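Local coordinates for protein membrane-bound lytic murein transglycosylase (Agrobacterium tumefaciens, PDB 2PNW) that probably cleaves the glycan strands of peptidoglycan between N-acetylmuramic acid and N-acetylglucosamine, as lytic transglycosylases of the MltA family do, at residues 7-12 against 84-89; 103-108 against 193-198; 117-122 against 174-179. All blocks are in the same frame, centred on the assembly; numbering follows the deposited sequence.

In the fold
Three strand pairings are sampled, and contact 1 lies on the opposite side of the chain's centre from contacts 2 and 3. Contact 1, antiparallel, lies about 42 Å from contact 2 and about 45 Å from contact 3, centre to centre; its nearest atoms stay about 24 Å from those of contact 2, although strand 83-89 directly precedes strand 96-109 in the chain. Contacts 2 and 3 both belong to the MltA-specific insert region, with centres about 11 Å apart. They share a hydrophobic seam: Val108 CG1 and Leu106 CD2 each lie 3.8 Å from Ile120 CD1, and Val108 also packs on Ala175. Strand 96-109 pairs in parallel with 191-195 in contact 2 and antiparallel with 173-177, the strand that contact 3 joins to 118-121.

Contact 1: 7-12 against 84-89; sequences FSIDEV and VPFRIS
Ile9 and Ile88 form a non-hydrogen-bonded antiparallel pair whose side chains lie alongside each other and point the same way, Ile9 CG2 resting 3.8 Å from Ile88 CG1. The next such pair, Glu11 and Phe86, is on the same face: the Phe86 ring reaches across to the Glu11 backbone, with CD1 3.3 Å from Glu11 N, while Ile9 CB meets Phe86 CB. Glu11 has CG anti to its backbone N (chi1 -177°) and an extended chain, which carries OE2 to within 3.5 Å of Val84 CG1; the carboxylate itself is engaged by a salt bridge to Arg371. At the end of the pairing Val12 CG1 comes over one face of the Arg87 guanidinium, 3.5 Å from NH1, and the two side chains cross at about a right angle. Val12 CG2 turns instead to the Pro85 ring.

On the face of Ser8, Asp10, Arg87 and Ser89 the contacts are polar. Ser8 OG donates to Asp10 OD2 on its syn side, 24° out of the carboxylate plane, and a water donates to Arg87 O, 2.8 Å away, while accepting from Ser89 OG. Five backbone bonds, including a nearly straight one from Ser89 N to Ser8 O (2.8 Å, 176°), establish the register. This is a twisted antiparallel ladder in which strand 8-11 flanks strand 83-89, itself hydrogen-bonded to strand 353-363.

Contact 2: 103-108 against 193-198; sequences EPELEV and RLVFPD
Val108 CG2 sits over the centre of the Phe196 ring, 3.5 Å from the centroid and 5° off the normal, a CH-pi contact made with one face. Val108 also meets Leu194, its CG2 lying 3.8 Å from Leu194 CB with the side chains at about a right angle. Leu194 and Leu106 run side by side, their CD2 atoms 4.0 Å apart. On the other face Glu105 crosses Val195, and its CG presses to 3.2 Å from Val195 CG2. Glu105 OE1 approaches the edge of the Arg193 guanidinium in a long salt bridge, 3.8 Å to NH2. With chi1 at -60°, Arg193 CG stands anti to its carbonyl carbon and lies 3.4 Å from Glu103 OE2.

Four interstrand backbone bonds fix these parallel partners, from Arg193 N to Pro104 O at 2.8 Å through to Val108 N and Val195 O. Farther out, Ala175 touches Phe196, and helix 180-189 covers Leu106. The chemistry is therefore divided: main-chain bonds and apolar packing secure the pairing, while the long Glu105–Arg193 bridge probably contributes only weakly and the buried Glu103 carboxylate is engaged by Ser341 OG and by a salt bridge with Arg203, which probably balances its charge.

Contact 3: 117-122 against 174-179; sequences RYPIYR and IAWARS
Arg117 and Tyr118 both face Ala177, forming a classic beta bulge at the start of strand 118-121. Ala177 O takes two donors: Tyr118 N, 3.1 Å away at a near-linear 163°, and Arg117 N, whose bond is weak because its N-H is bent to 130°. Ala177 N returns a bond of 2.8 Å to Tyr118 O, completing the antiparallel hydrogen-bonded pair.

Tyr118 extends along the backbone of the opposing segment. Its CG is anti to its own carbonyl carbon (chi1 -57°), and the ring brings CE2 to 3.6 Å from Arg178 O, which lies at the ring edge near its plane. Arg117 CG lies over the centre of one ring face, so the neighbouring residue of the bulge covers the aromatic group while the 174-179 backbone borders it.

Pro119 and Trp176 make the next pair, on the other face of the ladder. Pro119 CA lies over one face of the indole and Pro119 CB is 3.7 Å from Trp176 NE1, the two side chains crossing at a slant. The Arg117 carbonyl carbon and Tyr118 N meet the indole at its edge instead, so the bulge borders the same ring. Pro119 CB also lies over one face of the Tyr121 ring, offset toward its rim, placing the proline between two aromatic groups.

At the other end Ile120 O accepts from Ile174 N at 2.8 Å, and Ile120 N donates to Ala175 O. Arg122 CG packs 3.6 Å from Ile174 CG1.

The chain turns a corner at Ile174, while Ser179, at the N-cap of helix 180-189, accepts from Asp182 N with its OG. That helix contacts Tyr118 and Ile120 through Leu183; Trp176 is backbone-bonded to Ser109 of strand 96-109, and Phe261 of strand 259-263 packs against Ile120 and Ile174.

Contact 1: 7-12 against 84-89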
loop_
_atom_site.group_PDB
_atom_site.type_symbol
_atom_site.label_atom_id
_atom_site.label_comp_id
_atom_site.label_asym_id
_atom_site.label_seq_id
_atom_site.Cartn_x
_atom_site.Cartn_y
_atom_site.Cartn_z
ATOM N N PHE A 7 14.469 -16.250 6.193
ATOM C CA PHE A 7 13.224 -17.024 5.898
ATOM C C PHE A 7 13.476 -18.112 4.845
ATOM O O PHE A 7 14.496 -18.101 4.152
ATOM C CB PHE A 7 12.118 -16.072 5.420
ATOM C CG PHE A 7 12.383 -15.461 4.068
ATOM C CD1 PHE A 7 11.789 -15.992 2.926
ATOM C CD2 PHE A 7 13.235 -14.358 3.933
ATOM C CE1 PHE A 7 12.037 -15.438 1.680
ATOM C CE2 PHE A 7 13.497 -13.802 2.692
ATOM C CZ PHE A 7 12.904 -14.338 1.562
ATOM N N SER A 8 12.539 -19.046 4.724
ATOM C CA SER A 8 12.640 -20.072 3.691
ATOM C C SER A 8 11.397 -20.112 2.797
ATOM O O SER A 8 10.315 -19.680 3.197
ATOM C CB SER A 8 12.901 -21.446 4.318
ATOM O OG SER A 8 11.713 -21.995 4.859
ATOM N N ILE A 9 11.565 -20.601 1.576
ATOM C CA ILE A 9 10.413 -20.907 0.745
ATOM C C ILE A 9 10.524 -22.330 0.242
ATOM O O ILE A 9 11.576 -22.752 -0.236
ATOM C CB ILE A 9 10.173 -19.899 -0.424
ATOM C CG1 ILE A 9 11.206 -20.073 -1.542
ATOM C CG2 ILE A 9 10.100 -18.457 0.098
ATOM C CD1 ILE A 9 10.929 -19.206 -2.771
ATOM N N ASP A 10 9.430 -23.060 0.370
ATOM C CA ASP A 10 9.422 -24.481 0.095
ATOM C C ASP A 10 8.285 -24.858 -0.831
ATOM O O ASP A 10 7.141 -24.476 -0.605
ATOM C CB ASP A 10 9.293 -25.242 1.411
ATOM C CG ASP A 10 10.419 -24.915 2.372
ATOM O OD1 ASP A 10 11.561 -25.364 2.121
ATOM O OD2 ASP A 10 10.164 -24.187 3.360
ATOM N N GLU A 11 8.610 -25.629 -1.863
ATOM C CA GLU A 11 7.614 -26.040 -2.844
ATOM C C GLU A 11 6.468 -26.820 -2.200
ATOM O O GLU A 11 6.694 -27.667 -1.332
ATOM C CB GLU A 11 8.268 -26.872 -3.944
ATOM C CG GLU A 11 7.309 -27.282 -5.046
ATOM C CD GLU A 11 7.985 -27.961 -6.218
ATOM O OE1 GLU A 11 9.204 -28.215 -6.165
ATOM O OE2 GLU A 11 7.285 -28.241 -7.210
ATOM N N VAL A 12 5.244 -26.509 -2.620
ATOM C CA VAL A 12 4.063 -27.294 -2.281
ATOM C C VAL A 12 3.345 -27.608 -3.590
ATOM O O VAL A 12 3.798 -27.197 -4.669
ATOM C CB VAL A 12 3.100 -26.563 -1.313
ATOM C CG1 VAL A 12 3.732 -26.348 0.059
ATOM C CG2 VAL A 12 2.604 -25.218 -1.910
ATOM N N VAL A 84 4.441 -22.350 -10.155
ATOM C CA VAL A 84 4.701 -23.329 -9.099
ATOM C C VAL A 84 4.593 -22.637 -7.744
ATOM O O VAL A 84 5.260 -21.626 -7.531
ATOM C CB VAL A 84 6.112 -23.923 -9.243
ATOM C CG1 VAL A 84 6.392 -24.938 -8.111
ATOM C CG2 VAL A 84 6.297 -24.560 -10.620
ATOM N N PRO A 85 3.765 -23.183 -6.818
ATOM C CA PRO A 85 3.547 -22.551 -5.517
ATOM C C PRO A 85 4.583 -22.957 -4.464
ATOM O O PRO A 85 5.019 -24.133 -4.410
ATOM C CB PRO A 85 2.164 -23.062 -5.101
ATOM C CG PRO A 85 1.973 -24.370 -5.847
ATOM C CD PRO A 85 3.018 -24.454 -6.943
ATOM N N PHE A 86 4.942 -21.993 -3.623
ATOM C CA PHE A 86 5.913 -22.183 -2.543
ATOM C C PHE A 86 5.369 -21.533 -1.276
ATOM O O PHE A 86 4.938 -20.376 -1.309
ATOM C CB PHE A 86 7.232 -21.494 -2.890
ATOM C CG PHE A 86 7.981 -22.125 -4.020
ATOM C CD1 PHE A 86 9.072 -22.944 -3.764
ATOM C CD2 PHE A 86 7.614 -21.894 -5.337
ATOM C CE1 PHE A 86 9.784 -23.527 -4.805
ATOM C CE2 PHE A 86 8.314 -22.482 -6.388
ATOM C CZ PHE A 86 9.410 -23.299 -6.113
ATOM N N ARG A 87 5.381 -22.270 -0.171
ATOM C CA ARG A 87 5.030 -21.712 1.133
ATOM C C ARG A 87 6.167 -20.816 1.593
ATOM O O ARG A 87 7.333 -21.212 1.546
ATOM C CB ARG A 87 4.809 -22.831 2.161
ATOM C CG ARG A 87 4.273 -22.358 3.511
ATOM C CD ARG A 87 4.137 -23.533 4.513
ATOM N NE ARG A 87 2.938 -24.329 4.223
ATOM C CZ ARG A 87 2.961 -25.561 3.724
ATOM N NH1 ARG A 87 4.126 -26.163 3.488
ATOM N NH2 ARG A 87 1.819 -26.197 3.471
ATOM N N ILE A 88 5.838 -19.603 2.014
ATOM C CA ILE A 88 6.837 -18.715 2.606
ATOM C C ILE A 88 6.827 -18.928 4.125
ATOM O O ILE A 88 5.784 -18.800 4.765
ATOM C CB ILE A 88 6.571 -17.234 2.271
ATOM C CG1 ILE A 88 6.592 -17.017 0.747
ATOM C CG2 ILE A 88 7.599 -16.318 2.977
ATOM C CD1 ILE A 88 6.066 -15.645 0.306
ATOM N N SER A 89 7.983 -19.264 4.694
ATOM C CA SER A 89 8.077 -19.459 6.151
ATOM C C SER A 89 9.040 -18.461 6.778
ATOM O O SER A 89 10.254 -18.586 6.582
ATOM C CB SER A 89 8.520 -20.887 6.468
ATOM O OG SER A 89 7.524 -21.820 6.096
HETATM O O HOH W 1 8.284 -22.691 3.724
#

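Contact 2: 103-108 against 193-198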
loop_
_atom_site.group_PDB
_atom_site.type_symbol
_atom_site.label_atom_id
_atom_site.label_comp_id
_atom_site.label_asym_id
_atom_site.label_seq_id
_atom_site.Cartn_x
_atom_site.Cartn_y
_atom_site.Cartn_z
ATOM N N GLU A 103 -8.893 2.919 0.008
ATOM C CA GLU A 103 -8.813 4.274 -0.541
ATOM C C GLU A 103 -9.950 5.067 0.101
ATOM O O GLU A 103 -11.123 4.825 -0.262
ATOM C CB GLU A 103 -9.064 4.243 -2.053
ATOM C CG GLU A 103 -8.808 5.578 -2.764
ATOM C CD GLU A 103 -9.184 5.559 -4.272
ATOM O OE1 GLU A 103 -10.040 4.741 -4.703
ATOM O OE2 GLU A 103 -8.666 6.425 -5.014
ATOM N N PRO A 104 -9.640 5.993 1.044
ATOM C CA PRO A 104 -10.753 6.740 1.613
ATOM C C PRO A 104 -11.356 7.772 0.681
ATOM O O PRO A 104 -10.694 8.298 -0.231
ATOM C CB PRO A 104 -10.128 7.464 2.839
ATOM C CG PRO A 104 -8.775 6.794 3.070
ATOM C CD PRO A 104 -8.358 6.358 1.681
ATOM N N GLU A 105 -12.620 8.074 0.924
ATOM C CA GLU A 105 -13.232 9.231 0.341
ATOM C C GLU A 105 -13.033 10.380 1.343
ATOM O O GLU A 105 -13.336 10.225 2.534
ATOM C CB GLU A 105 -14.711 8.919 0.105
ATOM C CG GLU A 105 -15.428 9.972 -0.637
ATOM C CD GLU A 105 -16.827 9.517 -1.038
ATOM O OE1 GLU A 105 -16.942 8.703 -1.980
ATOM O OE2 GLU A 105 -17.792 9.987 -0.405
ATOM N N LEU A 106 -12.517 11.511 0.877
ATOM C CA LEU A 106 -12.255 12.653 1.736
ATOM C C LEU A 106 -12.966 13.891 1.220
ATOM O O LEU A 106 -12.737 14.310 0.081
ATOM C CB LEU A 106 -10.747 12.914 1.804
ATOM C CG LEU A 106 -10.235 14.027 2.733
ATOM C CD1 LEU A 106 -10.483 13.687 4.212
ATOM C CD2 LEU A 106 -8.758 14.311 2.502
ATOM N N GLU A 107 -13.834 14.482 2.053
ATOM C CA GLU A 107 -14.463 15.756 1.729
ATOM C C GLU A 107 -13.448 16.880 1.706
ATOM O O GLU A 107 -12.656 17.044 2.661
ATOM C CB GLU A 107 -15.570 16.100 2.751
ATOM C CG GLU A 107 -16.761 15.143 2.664
ATOM C CD GLU A 107 -17.853 15.461 3.693
ATOM O OE1 GLU A 107 -17.715 16.443 4.478
ATOM O OE2 GLU A 107 -18.850 14.707 3.713
ATOM N N VAL A 108 -13.503 17.680 0.639
ATOM C CA VAL A 108 -12.610 18.821 0.466
ATOM C C VAL A 108 -13.313 20.019 -0.140
ATOM O O VAL A 108 -14.474 19.908 -0.563
ATOM C CB VAL A 108 -11.380 18.452 -0.429
ATOM C CG1 VAL A 108 -10.599 17.292 0.207
ATOM C CG2 VAL A 108 -11.830 18.079 -1.857
ATOM N N ARG A 193 -10.055 9.361 -2.713
ATOM C CA ARG A 193 -10.989 10.023 -3.626
ATOM C C ARG A 193 -11.471 11.314 -2.974
ATOM O O ARG A 193 -12.144 11.267 -1.960
ATOM C CB ARG A 193 -12.170 9.094 -3.917
ATOM C CG ARG A 193 -11.731 7.798 -4.556
ATOM C CD ARG A 193 -12.762 7.155 -5.470
ATOM N NE ARG A 193 -14.145 7.508 -5.129
ATOM C CZ ARG A 193 -15.103 7.661 -6.039
ATOM N NH1 ARG A 193 -14.815 7.506 -7.331
ATOM N NH2 ARG A 193 -16.340 7.976 -5.669
ATOM N N LEU A 194 -11.101 12.462 -3.538
ATOM C CA LEU A 194 -11.499 13.753 -2.984
ATOM C C LEU A 194 -12.877 14.133 -3.541
ATOM O O LEU A 194 -13.083 14.085 -4.771
ATOM C CB LEU A 194 -10.470 14.833 -3.350
ATOM C CG LEU A 194 -8.990 14.581 -3.017
ATOM C CD1 LEU A 194 -8.197 15.838 -3.334
ATOM C CD2 LEU A 194 -8.863 14.202 -1.509
ATOM N N VAL A 195 -13.815 14.481 -2.660
ATOM C CA VAL A 195 -15.170 14.862 -3.091
ATOM C C VAL A 195 -15.415 16.313 -2.700
ATOM O O VAL A 195 -15.303 16.683 -1.516
ATOM C CB VAL A 195 -16.262 13.974 -2.452
ATOM C CG1 VAL A 195 -17.627 14.219 -3.143
ATOM C CG2 VAL A 195 -15.904 12.521 -2.578
ATOM N N PHE A 196 -15.736 17.139 -3.698
ATOM C CA PHE A 196 -15.894 18.577 -3.485
ATOM C C PHE A 196 -17.391 18.896 -3.237
ATOM O O PHE A 196 -18.244 18.052 -3.495
ATOM C CB PHE A 196 -15.391 19.326 -4.715
ATOM C CG PHE A 196 -13.891 19.303 -4.883
ATOM C CD1 PHE A 196 -13.134 20.433 -4.574
ATOM C CD2 PHE A 196 -13.247 18.176 -5.369
ATOM C CE1 PHE A 196 -11.738 20.433 -4.737
ATOM C CE2 PHE A 196 -11.843 18.156 -5.535
ATOM C CZ PHE A 196 -11.097 19.297 -5.227
ATOM N N PRO A 197 -17.707 20.108 -2.752
ATOM C CA PRO A 197 -19.091 20.452 -2.396
ATOM C C PRO A 197 -20.040 20.497 -3.600
ATOM O O PRO A 197 -21.253 20.372 -3.434
ATOM C CB PRO A 197 -18.950 21.838 -1.749
ATOM C CG PRO A 197 -17.525 21.914 -1.317
ATOM C CD PRO A 197 -16.809 21.232 -2.466
ATOM N N ASP A 198 -19.491 20.633 -4.801
ATOM C CA ASP A 198 -20.315 20.588 -6.028
ATOM C C ASP A 198 -20.413 19.177 -6.638
ATOM O O ASP A 198 -20.909 19.004 -7.761
ATOM C CB ASP A 198 -19.789 21.608 -7.052
ATOM C CG ASP A 198 -18.360 21.347 -7.464
ATOM O OD1 ASP A 198 -17.771 20.333 -7.056
ATOM O OD2 ASP A 198 -17.803 22.148 -8.233
#

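Contact 3: 117-122 against 174-179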
loop_
_atom_site.group_PDB
_atom_site.type_symbol
_atom_site.label_atom_id
_atom_site.label_comp_id
_atom_site.label_asym_id
_atom_site.label_seq_id
_atom_site.Cartn_x
_atom_site.Cartn_y
_atom_site.Cartn_z
ATOM N N ARG A 117 -9.664 23.939 6.189
ATOM C CA ARG A 117 -8.466 24.622 6.667
ATOM C C ARG A 117 -7.206 23.784 6.539
ATOM O O ARG A 117 -6.119 24.278 6.830
ATOM C CB ARG A 117 -8.663 25.045 8.155
ATOM C CG ARG A 117 -8.959 23.865 9.071
ATOM C CD ARG A 117 -9.313 24.278 10.507
ATOM N NE ARG A 117 -8.238 24.980 11.185
ATOM C CZ ARG A 117 -8.193 25.187 12.508
ATOM N NH1 ARG A 117 -7.178 25.858 13.036
ATOM N NH2 ARG A 117 -9.159 24.730 13.309
ATOM N N TYR A 118 -7.339 22.516 6.169
ATOM C CA TYR A 118 -6.180 21.625 6.171
ATOM C C TYR A 118 -5.749 21.305 4.754
ATOM O O TYR A 118 -6.398 20.502 4.090
ATOM C CB TYR A 118 -6.496 20.329 6.929
ATOM C CG TYR A 118 -6.952 20.591 8.352
ATOM C CD1 TYR A 118 -6.073 21.171 9.280
ATOM C CD2 TYR A 118 -8.255 20.274 8.769
ATOM C CE1 TYR A 118 -6.479 21.431 10.607
ATOM C CE2 TYR A 118 -8.683 20.538 10.109
ATOM C CZ TYR A 118 -7.766 21.105 11.004
ATOM O OH TYR A 118 -8.138 21.366 12.315
ATOM N N PRO A 119 -4.670 21.950 4.297
ATOM C CA PRO A 119 -4.273 21.777 2.893
ATOM C C PRO A 119 -3.808 20.353 2.576
ATOM O O PRO A 119 -3.297 19.629 3.458
ATOM C CB PRO A 119 -3.130 22.772 2.729
ATOM C CG PRO A 119 -2.548 22.931 4.149
ATOM C CD PRO A 119 -3.795 22.894 5.024
ATOM N N ILE A 120 -3.975 19.982 1.309
ATOM C CA ILE A 120 -3.413 18.765 0.751
ATOM C C ILE A 120 -2.419 19.250 -0.298
ATOM O O ILE A 120 -2.788 20.038 -1.161
ATOM C CB ILE A 120 -4.508 17.920 0.074
ATOM C CG1 ILE A 120 -5.610 17.590 1.097
ATOM C CG2 ILE A 120 -3.895 16.642 -0.483
ATOM C CD1 ILE A 120 -6.860 16.898 0.486
ATOM N N TYR A 121 -1.152 18.826 -0.199
ATOM C CA TYR A 121 -0.089 19.429 -1.008
ATOM C C TYR A 121 0.426 18.529 -2.124
ATOM O O TYR A 121 0.582 17.317 -1.921
ATOM C CB TYR A 121 1.107 19.752 -0.115
ATOM C CG TYR A 121 0.912 20.939 0.810
ATOM C CD1 TYR A 121 0.768 22.240 0.303
ATOM C CD2 TYR A 121 0.891 20.756 2.204
ATOM C CE1 TYR A 121 0.608 23.350 1.176
ATOM C CE2 TYR A 121 0.727 21.852 3.088
ATOM C CZ TYR A 121 0.602 23.135 2.568
ATOM O OH TYR A 121 0.455 24.201 3.447
ATOM N N ARG A 122 0.729 19.137 -3.276
ATOM C CA ARG A 122 1.508 18.471 -4.330
ATOM C C ARG A 122 2.968 18.503 -3.920
ATOM O O ARG A 122 3.340 19.206 -2.972
ATOM C CB ARG A 122 1.464 19.259 -5.659
ATOM C CG ARG A 122 0.144 19.448 -6.324
ATOM C CD ARG A 122 0.402 20.152 -7.693
ATOM N NE ARG A 122 0.507 21.608 -7.619
ATOM C CZ ARG A 122 1.628 22.307 -7.780
ATOM N NH1 ARG A 122 2.779 21.690 -8.055
ATOM N NH2 ARG A 122 1.598 23.636 -7.717
ATOM N N ILE A 174 -3.627 21.123 -3.553
ATOM C CA ILE A 174 -4.588 20.436 -4.433
ATOM C C ILE A 174 -6.021 20.793 -4.008
ATOM O O ILE A 174 -6.880 21.045 -4.850
ATOM C CB ILE A 174 -4.373 18.904 -4.351
ATOM C CG1 ILE A 174 -2.965 18.532 -4.863
ATOM C CG2 ILE A 174 -5.476 18.105 -5.130
ATOM C CD1 ILE A 174 -2.529 17.107 -4.534
ATOM N N ALA A 175 -6.253 20.826 -2.694
ATOM C CA ALA A 175 -7.554 21.122 -2.080
ATOM C C ALA A 175 -7.347 21.281 -0.571
ATOM O O ALA A 175 -6.228 21.089 -0.085
ATOM C CB ALA A 175 -8.584 19.993 -2.363
ATOM N N TRP A 176 -8.430 21.599 0.154
ATOM C CA TRP A 176 -8.406 21.770 1.606
ATOM C C TRP A 176 -9.429 20.864 2.247
ATOM O O TRP A 176 -10.593 20.875 1.857
ATOM C CB TRP A 176 -8.738 23.221 1.990
ATOM C CG TRP A 176 -7.588 24.150 1.906
ATOM C CD1 TRP A 176 -6.731 24.502 2.934
ATOM C CD2 TRP A 176 -7.148 24.863 0.759
ATOM N NE1 TRP A 176 -5.792 25.388 2.481
ATOM C CE2 TRP A 176 -6.030 25.629 1.149
ATOM C CE3 TRP A 176 -7.596 24.935 -0.560
ATOM C CZ2 TRP A 176 -5.362 26.460 0.274
ATOM C CZ3 TRP A 176 -6.919 25.736 -1.439
ATOM C CH2 TRP A 176 -5.805 26.486 -1.027
ATOM N N ALA A 177 -8.998 20.078 3.227
ATOM C CA ALA A 177 -9.881 19.171 3.972
ATOM C C ALA A 177 -10.412 19.899 5.221
ATOM O O ALA A 177 -9.893 20.947 5.604
ATOM C CB ALA A 177 -9.107 17.915 4.376
ATOM N N ARG A 178 -11.441 19.342 5.847
ATOM C CA ARG A 178 -12.002 19.928 7.079
ATOM C C ARG A 178 -11.717 19.075 8.295
ATOM O O ARG A 178 -12.023 19.499 9.420
ATOM C CB ARG A 178 -13.527 20.144 6.960
ATOM C CG ARG A 178 -14.317 18.880 6.697
ATOM C CD ARG A 178 -15.839 19.174 6.601
ATOM N NE ARG A 178 -16.295 19.818 7.829
ATOM C CZ ARG A 178 -17.401 20.549 7.949
ATOM N NH1 ARG A 178 -18.203 20.743 6.903
ATOM N NH2 ARG A 178 -17.700 21.091 9.133
ATOM N N SER A 179 -11.170 17.874 8.087
ATOM C CA SER A 179 -10.785 16.988 9.202
ATOM C C SER A 179 -9.293 16.655 9.165
ATOM O O SER A 179 -8.827 16.007 8.219
ATOM C CB SER A 179 -11.603 15.706 9.172
ATOM O OG SER A 179 -11.074 14.734 10.072
#